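Microbial serine proteinases; subtilisin (PDB 2GKO) hydrolyses peptide bonds as a psychrophilic, calcium-loaded serine endopeptidase of the subtilisin family. Local coordinates at residues Y101-D106 against D113-A118. Numbering follows the deposited sequence.
Sequences YKVLGD and DDIAEA. With CA (calcium ion), chain E.
Val103 meets the helix with both methyl branches, and the way they divide the work illustrates how the chain leaving a strand is packed on the helix that follows it in an alpha/beta fold. CG1, anti to the carbonyl carbon (chi1 -52°), presses on Ala118 CB at 3.4 Å, tighter than usual carbon contact. CG2 turns to Ile115, whose CG1 lies 3.7 Å from Val103 CG2; the two side chains run across each other at about a right angle. One residue on, Leu104 sets out away from the helix, yet its CD2 comes back to 4.2 Å from Ile115 CD1. At the other end Tyr101 offers a ring edge: Ala118 O lies near the ring plane, 3.8 Å from Tyr101 CE2, while Leu33 of the neighbouring parallel strand 29-34 touches Tyr101, Val103 and Ala118.

No direct hydrogen bond joins the segments. Instead a water donates both to Val103 O, at 2.8 Å, and to Asp114 OD2, at 2.6 Å. The other carboxylate oxygen, Asp114 OD1, binds a calcium ion at 2.4 Å, and a water on that ion donates to Asp113 OD1. The direct contact is thus mainly apolar, whereas Asp114, shared between metal and bridging water, links the loop carbonyl to the calcium site; the cation probably favours its carboxylate form.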
ATOM      1  N   TYR A 101      12.489  -3.625  -0.681  1.00  8.63           N
ATOM      2  CA  TYR A 101      13.158  -3.964   0.583  1.00  9.10           C
ATOM      3  C   TYR A 101      12.581  -5.288   1.097  1.00  9.65           C
ATOM      4  O   TYR A 101      11.401  -5.357   1.480  1.00  9.20           O
ATOM      5  CB  TYR A 101      12.927  -2.857   1.611  1.00  9.21           C
ATOM      6  CG  TYR A 101      13.745  -1.594   1.433  1.00  8.61           C
ATOM      7  CD1 TYR A 101      14.489  -1.338   0.270  1.00  9.18           C
ATOM      8  CD2 TYR A 101      13.756  -0.621   2.446  1.00  8.62           C
ATOM      9  CE1 TYR A 101      15.223  -0.132   0.118  1.00  9.12           C
ATOM     10  CE2 TYR A 101      14.492   0.548   2.328  1.00  9.88           C
ATOM     11  CZ  TYR A 101      15.228   0.800   1.162  1.00 10.77           C
ATOM     12  OH  TYR A 101      15.918   1.984   1.078  1.00 11.45           O
ATOM     13  N   LYS A 102      13.392  -6.350   1.102  1.00  9.02           N
ATOM     14  CA  LYS A 102      12.927  -7.661   1.552  1.00  9.06           C
ATOM     15  C   LYS A 102      13.028  -7.679   3.075  1.00  9.98           C
ATOM     16  O   LYS A 102      14.118  -7.564   3.617  1.00 10.77           O
ATOM     17  CB  LYS A 102      13.711  -8.800   0.906  1.00  8.24           C
ATOM     18  CG  LYS A 102      13.226 -10.186   1.264  1.00  8.67           C
ATOM     19  CD  LYS A 102      13.951 -11.235   0.449  1.00 10.61           C
ATOM     20  CE  LYS A 102      13.420 -12.608   0.764  1.00 11.82           C
ATOM     21  NZ  LYS A 102      14.071 -13.695  -0.050  1.00 12.38           N
ATOM     22  N   VAL A 103      11.888  -7.783   3.731  1.00 10.18           N
ATOM     23  CA  VAL A 103      11.796  -7.861   5.197  1.00 10.95           C
ATOM     24  C   VAL A 103      11.137  -9.133   5.724  1.00 12.52           C
ATOM     25  O   VAL A 103      11.170  -9.388   6.938  1.00 12.84           O
ATOM     26  CB  VAL A 103      11.058  -6.629   5.763  1.00 10.44           C
ATOM     27  CG1 VAL A 103      11.691  -5.372   5.244  1.00 11.52           C
ATOM     28  CG2 VAL A 103       9.530  -6.659   5.469  1.00  9.59           C
ATOM     29  N   LEU A 104      10.542  -9.927   4.831  1.00 13.78           N
ATOM     30  CA  LEU A 104       9.882 -11.184   5.170  1.00 16.66           C
ATOM     31  C   LEU A 104      10.738 -12.262   4.526  1.00 20.31           C
ATOM     32  O   LEU A 104      10.854 -12.343   3.307  1.00 20.20           O
ATOM     33  CB  LEU A 104       8.464 -11.181   4.639  1.00 16.46           C
ATOM     34  CG  LEU A 104       7.561 -10.036   5.097  1.00 16.53           C
ATOM     35  CD1 LEU A 104       6.148 -10.164   4.532  1.00 18.57           C
ATOM     36  CD2 LEU A 104       7.497  -9.993   6.596  1.00 16.89           C
ATOM     37  N   GLY A 105      11.408 -13.020   5.375  1.00 25.26           N
ATOM     38  CA  GLY A 105      12.544 -13.812   4.947  1.00 28.60           C
ATOM     39  C   GLY A 105      12.108 -15.215   4.688  1.00 31.93           C
ATOM     40  O   GLY A 105      11.075 -15.656   5.211  1.00 32.54           O
ATOM     41  N   ASP A 106      12.902 -15.928   3.893  1.00 35.65           N
ATOM     42  CA  ASP A 106      12.540 -17.270   3.492  1.00 38.19           C
ATOM     43  C   ASP A 106      12.745 -18.234   4.666  1.00 39.98           C
ATOM     44  O   ASP A 106      13.697 -18.099   5.448  1.00 40.56           O
ATOM     45  CB  ASP A 106      13.312 -17.769   2.249  1.00 38.78           C
ATOM     46  CG  ASP A 106      13.502 -16.699   1.171  1.00 40.30           C
ATOM     47  OD1 ASP A 106      12.522 -16.254   0.533  1.00 39.73           O
ATOM     48  OD2 ASP A 106      14.645 -16.264   0.893  1.00 44.06           O
ATOM     49  N   ASP A 113      12.544  -7.164  13.931  1.00 20.94           N
ATOM     50  CA  ASP A 113      13.750  -6.351  13.864  1.00 21.23           C
ATOM     51  C   ASP A 113      14.166  -6.076  12.415  1.00 19.22           C
ATOM     52  O   ASP A 113      14.697  -5.010  12.137  1.00 18.96           O
ATOM     53  CB  ASP A 113      14.927  -6.837  14.730  1.00 22.62           C
ATOM     54  CG  ASP A 113      15.168  -8.309  14.658  1.00 26.36           C
ATOM     55  OD1 ASP A 113      14.876  -8.953  13.624  1.00 30.78           O
ATOM     56  OD2 ASP A 113      15.676  -8.926  15.631  1.00 34.69           O
ATOM     57  N   ASP A 114      13.924  -7.028  11.517  1.00 17.55           N
ATOM     58  CA  ASP A 114      14.206  -6.815  10.098  1.00 16.05           C
ATOM     59  C   ASP A 114      13.322  -5.743   9.499  1.00 14.58           C
ATOM     60  O   ASP A 114      13.800  -4.890   8.752  1.00 13.80           O
ATOM     61  CB  ASP A 114      13.984  -8.099   9.297  1.00 16.21           C
ATOM     62  CG  ASP A 114      14.961  -9.190   9.639  1.00 17.39           C
ATOM     63  OD1 ASP A 114      15.983  -8.919  10.319  1.00 17.27           O
ATOM     64  OD2 ASP A 114      14.789 -10.355   9.222  1.00 16.55           O
ATOM     65  N   ILE A 115      12.029  -5.808   9.809  1.00 13.86           N
ATOM     66  CA  ILE A 115      11.055  -4.828   9.350  1.00 13.37           C
ATOM     67  C   ILE A 115      11.404  -3.439   9.894  1.00 12.98           C
ATOM     68  O   ILE A 115      11.381  -2.432   9.180  1.00 12.04           O
ATOM     69  CB  ILE A 115       9.612  -5.233   9.786  1.00 13.23           C
ATOM     70  CG1 ILE A 115       9.189  -6.553   9.107  1.00 14.46           C
ATOM     71  CG2 ILE A 115       8.614  -4.136   9.469  1.00 14.54           C
ATOM     72  CD1 ILE A 115       8.072  -7.284   9.812  1.00 15.17           C
ATOM     73  N   ALA A 116      11.730  -3.392  11.187  1.00 13.31           N
ATOM     74  CA  ALA A 116      12.089  -2.121  11.812  1.00 13.24           C
ATOM     75  C   ALA A 116      13.359  -1.520  11.191  1.00 12.18           C
ATOM     76  O   ALA A 116      13.404  -0.331  10.946  1.00 12.74           O
ATOM     77  CB  ALA A 116      12.242  -2.306  13.324  1.00 13.92           C
ATOM     78  N   GLU A 117      14.357  -2.346  10.913  1.00 12.42           N
ATOM     79  CA  GLU A 117      15.589  -1.879  10.300  1.00 12.94           C
ATOM     80  C   GLU A 117      15.306  -1.292   8.921  1.00 12.26           C
ATOM     81  O   GLU A 117      15.840  -0.255   8.543  1.00 11.37           O
ATOM     82  CB  GLU A 117      16.594  -3.017  10.208  1.00 14.27           C
ATOM     83  CG  GLU A 117      17.952  -2.621   9.653  1.00 18.52           C
ATOM     84  CD  GLU A 117      18.771  -1.741  10.592  1.00 26.63           C
ATOM     85  OE1 GLU A 117      18.333  -1.462  11.737  1.00 29.47           O
ATOM     86  OE2 GLU A 117      19.853  -1.294  10.153  1.00 31.08           O
ATOM     87  N   ALA A 118      14.432  -1.952   8.174  1.00 11.53           N
ATOM     88  CA  ALA A 118      14.075  -1.463   6.843  1.00 11.04           C
ATOM     89  C   ALA A 118      13.300  -0.159   6.859  1.00 10.67           C
ATOM     90  O   ALA A 118      13.533   0.716   6.018  1.00 10.34           O
ATOM     91  CB  ALA A 118      13.277  -2.537   6.101  1.00 10.51           C
TER
HETATM   92 CA    CA E 613      17.927 -10.104  11.202  1.00 48.84          CA
HETATM   93  O   HOH W   1      12.432 -11.317   8.510  1.00 21.59           O
HETATM   94  O   HOH W   2      16.184 -10.829  12.727  1.00 41.30           O
HETATM   95  O   HOH W   3      18.691  -9.330   9.171  1.00 29.33           O
HETATM   96  O   HOH W   4      19.272 -12.196  11.936  1.00 47.00           O